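Local atomic coordinates of endo-1,3-beta-glucanase, family GH16 (Zobellia galactanivorans, PDB entry 5FUI), a protein that probably hydrolyses beta-1,3-glucans such as laminarin and binds laminarin through the C-terminal family 6 carbohydrate-binding module described here. Residues A[45-50]-A[126-131]; A[62-67]-A[71-76]; A[82-87]-A[105-110]. One frame throughout, in Å; residues are numbered along the deposited sequence.

Interaction 1. Residues A[45-50]-A[126-131]; sequences MSYPGI and NWIRIT. With MG (magnesium ion), chain E.
Six oxygen atoms grip the magnesium ion at Asn126, near the start of strand 124-131, whose Ile128 and Ile130 pack against Tyr47 and Ile50. Asn126 supplies two of these oxygens: its backbone O lies 2.4 Å from the magnesium, and its OD1 also lies 2.4 Å from the ion. With CG anti to the backbone N (chi1 -180°), the amide is folded beside the residue's own carbonyl, and both oxygens can chelate one ion. A water at 2.3 Å from the magnesium, Glu14 OE1, Glu16 OE1 and Glu34 O complete the shell; together with the metal bond to OD1, the hydrogen bond from Asn126 ND2 to Glu31 OE1 holds the amide from turning.

Across the contact the meeting is wholly apolar. Ile128 CD1 comes over one face of the Tyr47 ring near its hydroxyl end, 4.1 Å from Tyr47 CZ. The phenol oxygen itself is held by Ala15 O. Farther along both strands, Ile50 CG2 meets Ile130 CD1 at 3.8 Å. Ile50 follows Gly49 in a G1 beta bulge opposite Tyr112, the glycine having a positive phi of 74°.

Strands 44-52 and 124-131 belong to the two facing sheets of the beta-sandwich; Ile13 of strand 10-14 touches Tyr47 and Ile50, while Ile60 and Tyr62 of strand 56-66 and Leu116 of strand 110-118 touch Ile128.

Interaction 2. Residues A[62-67]-A[71-76]; sequences YRVASA and GRFSSD. With APY (2-aminomethyl-pyridine), chain C.
Phe73 and Tyr62 are brought together by different first torsions: Phe73 holds CG between its backbone N and carbonyl carbon (chi1 61°), whereas Tyr62 places CG anti to its carbonyl carbon (chi1 -56°). The phenylalanine thereby presents a ring edge to the tyrosine face in a T-shaped pair, the centroids of the Tyr62 and Phe73 rings being 5.1 Å apart and the planes inclined at 73°. Phe73 CE2 stands over the rim of the Tyr62 ring, 3.7 Å from Tyr62 CD2, and Phe73 CZ reaches over Tyr62 CG. Next to CZ, Phe73 CE1 touches Val64 CG1 at 4.2 Å, and Trp123 stacks on the same phenylalanine.

Strands 62-66 and 72-76 follow one another in the chain but lie in different sheets of the beta-sandwich, their axes 11.1 Å apart and roughly antiparallel.

The polar end of the tyrosine passes Ser75, with Tyr62 OH 3.4 Å from Ser75 CB. Both hydroxyls are hydrogen-bonded to Gln103 OE1, a shared acceptor that satisfies two buried groups at once. Replacing Tyr62 by an alanine would probably leave the Phe73 edge without the face it leans on and Gln103 without one of its two hydroxyl partners.

Phe73 and Ser75 point into the interior between the two sheets; Asp76 is turned to the other side of its strand. There the amine N of 2-aminomethyl-pyridine donates a hydrogen bond of 2.7 Å to Asp76 OD2 and a weak one of 3.2 Å to Asp76 OD1. Gly80 N also bonds Asp76 OD1, and Trp44, Gly115 and Tyr117 complete this ligand pocket.

Interaction 3. Residues A[82-87]-A[105-110]; sequences TVLGEL and VNVSAG
At one margin of the beta-sandwich, where the outermost strand of each sheet runs past the other, Leu84 of strand 82-88 closes against Val105 and Val107 of strand 97-107. The Leu84 side chain leaves its backbone across the line to the other strand, and the reach is made further out. With CD1 extended away from CA (chi2 170°), the second branch, CD2, is left to do the touching. Leu84 CD2 lies 3.9 Å from Val107 CG2, the side chains crossing at about a right angle. The same methyl is 3.9 Å from Val105 CG2, so that one methyl touches both valines, which alternate along the strand and present branches to the same side. Val105 was modelled in two conformers, however, and its share of the contact describes one of them; the Val107 contact carries no such reservation.

The backbone of 82-87 is irregular just here. Leu84 and Gly85 both face Ser75 of the neighbouring strand in a classic beta bulge. At the backbone angles of Gly85 a side chain would run into the carbonyl O of Leu84, and glycine avoids that collision. Leu77 and Gln103 also lie against Leu84, and Leu77 touches Val107 as well, joining the leucine and valine to the inner strand 72-77.

Closure by aliphatic side chains between the edge strands of two antiparallel sheets fits the beta-sandwich, or jelly roll, fold of family 6 carbohydrate-binding modules.

Overall arrangement
All three contacts join the two facing sheets of one beta-sandwich. The centres of interactions 1 and 2 lie about 7 and 6 Å from that of the chain; interaction 3, centred about 13 Å out between edge strands, is still largely buried, with Val105 partly exposed. Probable backbone hydrogen bonds of Arg63 with Asn126 and Trp127 link the first two, whose strands 124-131 and 56-66 pair in one sheet; strands 72-77 and 82-88 pair in the other, tying interaction 2 to 3, with an Arg72-Glu86 salt bridge. The chemistry varies: isoleucines with a tyrosine in 1, a T-shaped aromatic pair in 2, aliphatic branches alone in 3. Interaction 1 adds a metal ligand, interaction 2 a pocket residue.

Interaction 1. Residues A[45-50]-A[126-131]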
loop_
_atom_site.group_PDB
_atom_site.type_symbol
_atom_site.label_atom_id
_atom_site.label_comp_id
_atom_site.label_asym_id
_atom_site.label_seq_id
_atom_site.Cartn_x
_atom_site.Cartn_y
_atom_site.Cartn_z
ATOM N N MET A 45 3.543 2.884 6.814
ATOM C CA MET A 45 3.952 1.492 7.045
ATOM C C MET A 45 5.168 1.240 6.198
ATOM O O MET A 45 5.235 1.730 5.054
ATOM C CB MET A 45 2.857 0.525 6.655
ATOM C CG MET A 45 1.556 0.658 7.418
ATOM S SD MET A 45 0.384 1.895 6.635
ATOM C CE MET A 45 -0.258 0.919 5.339
ATOM N N SER A 46 6.074 0.403 6.662
ATOM C CA SER A 46 7.299 0.121 5.915
ATOM C C SER A 46 7.516 -1.408 5.836
ATOM O O SER A 46 7.454 -2.083 6.855
ATOM C CB SER A 46 8.478 0.798 6.645
ATOM O OG SER A 46 9.739 0.586 6.091
ATOM N N TYR A 47 7.872 -1.890 4.643
ATOM C CA TYR A 47 8.031 -3.341 4.345
ATOM C C TYR A 47 9.451 -3.576 3.807
ATOM O O TYR A 47 9.785 -3.189 2.702
ATOM C CB TYR A 47 7.007 -3.708 3.257
ATOM C CG TYR A 47 5.584 -3.364 3.624
ATOM C CD1 TYR A 47 5.044 -2.075 3.355
ATOM C CD2 TYR A 47 4.752 -4.314 4.314
ATOM C CE1 TYR A 47 3.722 -1.765 3.702
ATOM C CE2 TYR A 47 3.430 -3.987 4.662
ATOM C CZ TYR A 47 2.939 -2.677 4.402
ATOM O OH TYR A 47 1.686 -2.290 4.724
ATOM N N PRO A 48 10.338 -4.185 4.607
ATOM C CA PRO A 48 11.718 -4.416 4.133
ATOM C C PRO A 48 11.801 -5.615 3.142
ATOM O O PRO A 48 10.950 -6.524 3.104
ATOM C CB PRO A 48 12.478 -4.721 5.415
ATOM C CG PRO A 48 11.471 -5.501 6.187
ATOM C CD PRO A 48 10.209 -4.608 6.019
ATOM N N GLY A 49 12.856 -5.573 2.349
ATOM C CA GLY A 49 13.222 -6.749 1.595
ATOM C C GLY A 49 12.356 -7.060 0.421
ATOM O O GLY A 49 12.189 -8.234 0.013
ATOM N N ILE A 50 11.789 -6.023 -0.211
ATOM C CA ILE A 50 10.922 -6.271 -1.380
ATOM C C ILE A 50 11.815 -6.326 -2.667
ATOM O O ILE A 50 12.537 -5.316 -3.021
ATOM C CB ILE A 50 9.800 -5.187 -1.502
ATOM C CG1 ILE A 50 8.970 -5.101 -0.214
ATOM C CG2 ILE A 50 9.021 -5.483 -2.779
ATOM C CD1 ILE A 50 8.523 -6.443 0.280
ATOM N N ASN A 126 -5.642 -3.910 2.579
ATOM C CA ASN A 126 -5.599 -5.337 2.842
ATOM C C ASN A 126 -4.226 -5.936 2.384
ATOM O O ASN A 126 -3.536 -6.644 3.169
ATOM C CB ASN A 126 -6.782 -6.056 2.130
ATOM C CG ASN A 126 -6.822 -7.555 2.348
ATOM O OD1 ASN A 126 -6.122 -8.103 3.169
ATOM N ND2 ASN A 126 -7.702 -8.237 1.586
ATOM N N TRP A 127 -3.815 -5.592 1.155
ATOM C CA TRP A 127 -2.571 -6.128 0.615
ATOM C C TRP A 127 -2.136 -5.242 -0.548
ATOM O O TRP A 127 -2.849 -4.375 -1.021
ATOM C CB TRP A 127 -2.706 -7.635 0.142
ATOM C CG TRP A 127 -3.889 -7.994 -0.677
ATOM C CD1 TRP A 127 -4.984 -8.772 -0.270
ATOM C CD2 TRP A 127 -4.128 -7.641 -2.075
ATOM N NE1 TRP A 127 -5.891 -8.906 -1.341
ATOM C CE2 TRP A 127 -5.417 -8.267 -2.447
ATOM C CE3 TRP A 127 -3.413 -6.901 -3.072
ATOM C CZ2 TRP A 127 -5.932 -8.199 -3.731
ATOM C CZ3 TRP A 127 -4.012 -6.799 -4.351
ATOM C CH2 TRP A 127 -5.232 -7.404 -4.655
ATOM N N ILE A 128 -0.892 -5.522 -0.950
ATOM C CA ILE A 128 -0.208 -4.940 -2.078
ATOM C C ILE A 128 0.202 -6.108 -3.016
ATOM O O ILE A 128 0.634 -7.176 -2.524
ATOM C CB ILE A 128 1.072 -4.147 -1.663
ATOM C CG1 ILE A 128 0.750 -3.085 -0.587
ATOM C CG2 ILE A 128 1.731 -3.522 -2.905
ATOM C CD1 ILE A 128 1.260 -3.466 0.787
ATOM N N ARG A 129 0.069 -5.940 -4.340
ATOM C CA ARG A 129 0.513 -6.999 -5.284
ATOM C C ARG A 129 1.332 -6.343 -6.352
ATOM O O ARG A 129 0.895 -5.420 -7.022
ATOM C CB ARG A 129 -0.749 -7.739 -5.816
ATOM C CG ARG A 129 -0.454 -8.894 -6.758
ATOM C CD ARG A 129 -1.654 -9.848 -6.891
ATOM N NE ARG A 129 -2.795 -9.177 -7.454
ATOM C CZ ARG A 129 -4.102 -9.469 -7.226
ATOM N NH1 ARG A 129 -4.413 -10.520 -6.423
ATOM N NH2 ARG A 129 -5.040 -8.666 -7.850
ATOM N N ILE A 130 2.502 -6.944 -6.580
ATOM C CA ILE A 130 3.467 -6.429 -7.533
ATOM C C ILE A 130 3.606 -7.420 -8.707
ATOM O O ILE A 130 3.879 -8.610 -8.424
ATOM C CB ILE A 130 4.841 -6.145 -6.889
ATOM C CG1 ILE A 130 4.658 -5.073 -5.772
ATOM C CG2 ILE A 130 5.873 -5.709 -7.961
ATOM C CD1 ILE A 130 5.867 -4.932 -4.794
ATOM N N THR A 131 3.426 -6.967 -9.950
ATOM C CA THR A 131 3.457 -7.857 -11.134
ATOM C C THR A 131 4.380 -7.272 -12.204
ATOM O O THR A 131 4.328 -6.119 -12.525
ATOM C CB THR A 131 2.031 -7.998 -11.741
ATOM O OG1 THR A 131 1.187 -8.524 -10.716
ATOM C CG2 THR A 131 2.049 -8.974 -12.914
HETATM MG MG MG E . -4.275 -8.389 4.611
HETATM O O HOH W 1 -4.581 -10.666 5.050
#

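Interaction 2. Residues A[62-67]-A[71-76]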
loop_
_atom_site.group_PDB
_atom_site.type_symbol
_atom_site.label_atom_id
_atom_site.label_comp_id
_atom_site.label_asym_id
_atom_site.label_seq_id
_atom_site.Cartn_x
_atom_site.Cartn_y
_atom_site.Cartn_z
ATOM N N TYR A 62 -3.146 -2.225 -5.121
ATOM C CA TYR A 62 -3.428 -1.975 -3.716
ATOM C C TYR A 62 -4.879 -2.281 -3.447
ATOM O O TYR A 62 -5.779 -1.699 -4.083
ATOM C CB TYR A 62 -3.138 -0.479 -3.304
ATOM C CG TYR A 62 -1.721 -0.056 -3.624
ATOM C CD1 TYR A 62 -1.353 0.419 -4.850
ATOM C CD2 TYR A 62 -0.718 -0.196 -2.630
ATOM C CE1 TYR A 62 -0.022 0.797 -5.091
ATOM C CE2 TYR A 62 0.620 0.173 -2.863
ATOM C CZ TYR A 62 0.936 0.639 -4.082
ATOM O OH TYR A 62 2.228 1.036 -4.305
ATOM N N ARG A 63 -5.119 -3.225 -2.532
ATOM C CA ARG A 63 -6.487 -3.646 -2.157
ATOM C C ARG A 63 -6.928 -2.802 -1.012
ATOM O O ARG A 63 -6.430 -2.913 0.117
ATOM C CB ARG A 63 -6.510 -5.136 -1.866
ATOM C CG ARG A 63 -7.900 -5.780 -1.609
ATOM C CD ARG A 63 -8.666 -5.724 -2.946
ATOM N NE ARG A 63 -9.937 -6.469 -2.820
ATOM C CZ ARG A 63 -10.858 -6.501 -3.788
ATOM N NH1 ARG A 63 -10.674 -5.832 -4.955
ATOM N NH2 ARG A 63 -12.013 -7.177 -3.591
ATOM N N VAL A 64 -7.823 -1.858 -1.321
ATOM C CA VAL A 64 -8.150 -0.709 -0.405
ATOM C C VAL A 64 -9.661 -0.560 -0.186
ATOM O O VAL A 64 -10.457 -1.039 -0.996
ATOM C CB VAL A 64 -7.570 0.639 -0.931
ATOM C CG1 VAL A 64 -6.020 0.559 -0.887
ATOM C CG2 VAL A 64 -8.066 0.991 -2.334
ATOM N N ALA A 65 -10.054 0.132 0.890
ATOM C CA ALA A 65 -11.449 0.469 1.123
ATOM C C ALA A 65 -11.536 1.808 1.788
ATOM O O ALA A 65 -10.590 2.221 2.527
ATOM C CB ALA A 65 -12.011 -0.577 2.105
ATOM N N SER A 66 -12.731 2.467 1.645
ATOM C CA SER A 66 -12.926 3.692 2.435
ATOM C C SER A 66 -14.411 3.984 2.425
ATOM O O SER A 66 -15.081 3.844 1.392
ATOM C CB SER A 66 -12.192 4.909 1.851
ATOM O OG SER A 66 -12.475 6.026 2.699
ATOM N N ALA A 67 -14.898 4.420 3.600
ATOM C CA ALA A 67 -16.271 4.955 3.654
ATOM C C ALA A 67 -16.366 6.455 3.374
ATOM O O ALA A 67 -17.529 7.008 3.419
ATOM C CB ALA A 67 -16.923 4.598 4.985
ATOM N N GLY A 71 -9.061 9.778 0.846
ATOM C CA GLY A 71 -7.886 8.995 1.312
ATOM C C GLY A 71 -6.806 9.030 0.238
ATOM O O GLY A 71 -7.112 8.924 -0.970
ATOM N N ARG A 72 -5.553 9.137 0.624
ATOM C CA ARG A 72 -4.496 9.317 -0.388
ATOM C C ARG A 72 -3.221 8.877 0.253
ATOM O O ARG A 72 -2.968 9.173 1.439
ATOM C CB ARG A 72 -4.397 10.819 -0.797
ATOM C CG ARG A 72 -3.506 10.978 -2.009
ATOM C CD ARG A 72 -3.389 12.514 -2.271
ATOM N NE ARG A 72 -2.607 12.668 -3.493
ATOM C CZ ARG A 72 -3.097 12.857 -4.690
ATOM N NH1 ARG A 72 -4.398 13.013 -4.870
ATOM N NH2 ARG A 72 -2.273 12.946 -5.709
ATOM N N PHE A 73 -2.395 8.162 -0.499
ATOM C CA PHE A 73 -1.098 7.744 0.050
ATOM C C PHE A 73 -0.043 7.728 -1.039
ATOM O O PHE A 73 -0.371 7.711 -2.245
ATOM C CB PHE A 73 -1.178 6.381 0.782
ATOM C CG PHE A 73 -1.609 5.227 -0.089
ATOM C CD1 PHE A 73 -3.019 4.889 -0.178
ATOM C CD2 PHE A 73 -0.651 4.435 -0.749
ATOM C CE1 PHE A 73 -3.357 3.779 -0.918
ATOM C CE2 PHE A 73 -1.029 3.334 -1.495
ATOM C CZ PHE A 73 -2.377 2.975 -1.556
ATOM N N SER A 74 1.216 7.810 -0.601
ATOM C CA SER A 74 2.373 7.705 -1.555
ATOM C C SER A 74 3.097 6.405 -1.296
ATOM O O SER A 74 3.056 5.858 -0.195
ATOM C CB SER A 74 3.356 8.877 -1.371
ATOM O OG SER A 74 3.890 8.842 -0.016
ATOM N N SER A 75 3.693 5.892 -2.360
ATOM C CA SER A 75 4.582 4.709 -2.248
ATOM C C SER A 75 6.021 5.139 -2.630
ATOM O O SER A 75 6.230 6.020 -3.479
ATOM C CB SER A 75 4.144 3.540 -3.119
ATOM O OG SER A 75 4.004 4.005 -4.443
ATOM N N ASP A 76 7.000 4.516 -1.937
ATOM C CA ASP A 76 8.400 4.878 -2.172
ATOM C C ASP A 76 9.331 3.745 -1.859
ATOM O O ASP A 76 8.926 2.779 -1.180
ATOM C CB ASP A 76 8.771 6.106 -1.312
ATOM C CG ASP A 76 8.948 5.770 0.123
ATOM O OD1 ASP A 76 10.004 5.285 0.513
ATOM O OD2 ASP A 76 7.978 5.894 0.932
HETATM N N APY C . 8.791 5.638 3.461
HETATM C CM APY C . 7.585 5.360 4.218
HETATM C C2 APY C . 8.297 5.654 5.527
HETATM C C3 APY C . 8.145 6.897 6.094
HETATM C C4 APY C . 8.850 7.253 7.268
HETATM C C5 APY C . 9.790 6.347 7.792
HETATM C C6 APY C . 9.951 5.099 7.210
HETATM N N1 APY C . 9.242 4.801 6.063
#

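Interaction 3. Residues A[82-87]-A[105-110]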
loop_
_atom_site.group_PDB
_atom_site.type_symbol
_atom_site.label_atom_id
_atom_site.label_comp_id
_atom_site.label_asym_id
_atom_site.label_seq_id
_atom_site.Cartn_x
_atom_site.Cartn_y
_atom_site.Cartn_z
ATOM N N THR A 82 13.532 6.922 -3.790
ATOM C CA THR A 82 12.840 6.845 -5.091
ATOM C C THR A 82 11.359 6.961 -4.756
ATOM O O THR A 82 10.854 6.134 -3.974
ATOM C CB THR A 82 13.089 5.464 -5.754
ATOM O OG1 THR A 82 14.479 5.501 -6.151
ATOM C CG2 THR A 82 12.243 5.306 -7.051
ATOM N N VAL A 83 10.692 7.953 -5.317
ATOM C CA VAL A 83 9.259 8.046 -5.124
ATOM C C VAL A 83 8.564 7.346 -6.285
ATOM O O VAL A 83 8.854 7.599 -7.471
ATOM C CB VAL A 83 8.786 9.536 -5.037
ATOM C CG1 VAL A 83 7.267 9.695 -5.010
ATOM C CG2 VAL A 83 9.379 10.151 -3.754
ATOM N N LEU A 84 7.623 6.450 -5.968
ATOM C CA LEU A 84 6.958 5.681 -7.015
ATOM C C LEU A 84 5.681 6.393 -7.469
ATOM O O LEU A 84 5.327 6.323 -8.618
ATOM C CB LEU A 84 6.631 4.271 -6.532
ATOM C CG LEU A 84 7.878 3.452 -6.113
ATOM C CD1 LEU A 84 7.381 2.166 -5.423
ATOM C CD2 LEU A 84 8.782 3.205 -7.363
ATOM N N GLY A 85 5.049 7.146 -6.583
ATOM C CA GLY A 85 3.855 7.908 -6.955
ATOM C C GLY A 85 2.809 7.824 -5.862
ATOM O O GLY A 85 3.087 7.409 -4.738
ATOM N N GLU A 86 1.643 8.390 -6.186
ATOM C CA GLU A 86 0.594 8.534 -5.222
ATOM C C GLU A 86 -0.678 7.857 -5.710
ATOM O O GLU A 86 -0.970 7.739 -6.906
ATOM C CB GLU A 86 0.301 9.970 -4.929
ATOM C CG GLU A 86 1.508 10.724 -4.404
ATOM C CD GLU A 86 1.334 12.212 -4.156
ATOM O OE1 GLU A 86 0.205 12.689 -4.125
ATOM O OE2 GLU A 86 2.400 12.794 -3.949
ATOM N N LEU A 87 -1.486 7.374 -4.754
ATOM C CA LEU A 87 -2.724 6.646 -5.043
ATOM C C LEU A 87 -3.843 7.367 -4.298
ATOM O O LEU A 87 -3.694 7.701 -3.121
ATOM C CB LEU A 87 -2.636 5.161 -4.411
ATOM C CG LEU A 87 -1.692 4.125 -5.056
ATOM C CD1 LEU A 87 -2.033 3.936 -6.546
ATOM C CD2 LEU A 87 -0.221 4.513 -4.816
ATOM N N VAL A 105 4.788 1.698 -12.636
ATOM C CA VAL A 105 5.960 2.504 -12.385
ATOM C C VAL A 105 7.239 1.730 -12.774
ATOM O O VAL A 105 7.268 0.529 -12.813
ATOM C CB VAL A 105 5.857 3.060 -10.942
ATOM C CG1 VAL A 105 5.753 1.949 -9.879
ATOM C CG2 VAL A 105 6.880 4.127 -10.626
ATOM N N ASN A 106 8.312 2.451 -13.046
ATOM C CA ASN A 106 9.553 1.865 -13.494
ATOM C C ASN A 106 10.540 1.786 -12.360
ATOM O O ASN A 106 10.766 2.764 -11.700
ATOM C CB ASN A 106 10.084 2.759 -14.607
ATOM C CG ASN A 106 11.245 2.155 -15.349
ATOM O OD1 ASN A 106 11.084 1.689 -16.465
ATOM N ND2 ASN A 106 12.438 2.223 -14.762
ATOM N N VAL A 107 11.081 0.592 -12.132
ATOM C CA VAL A 107 11.978 0.343 -11.015
ATOM C C VAL A 107 13.191 -0.375 -11.562
ATOM O O VAL A 107 13.019 -1.298 -12.338
ATOM C CB VAL A 107 11.257 -0.559 -9.964
ATOM C CG1 VAL A 107 12.170 -0.768 -8.784
ATOM C CG2 VAL A 107 10.006 0.180 -9.491
ATOM N N SER A 108 14.414 0.023 -11.155
ATOM C CA SER A 108 15.585 -0.797 -11.554
ATOM C C SER A 108 15.733 -1.987 -10.592
ATOM O O SER A 108 15.389 -1.932 -9.351
ATOM C CB SER A 108 16.873 0.024 -11.618
ATOM O OG SER A 108 17.129 0.540 -10.341
ATOM N N ALA A 109 16.228 -3.098 -11.134
ATOM C CA ALA A 109 16.329 -4.303 -10.313
ATOM C C ALA A 109 17.051 -4.131 -8.963
ATOM O O ALA A 109 18.153 -3.512 -8.861
ATOM C CB ALA A 109 16.975 -5.464 -11.138
ATOM N N GLY A 110 16.448 -4.643 -7.912
ATOM C CA GLY A 110 17.121 -4.561 -6.639
ATOM C C GLY A 110 16.182 -5.039 -5.549
ATOM O O GLY A 110 15.029 -5.420 -5.834
#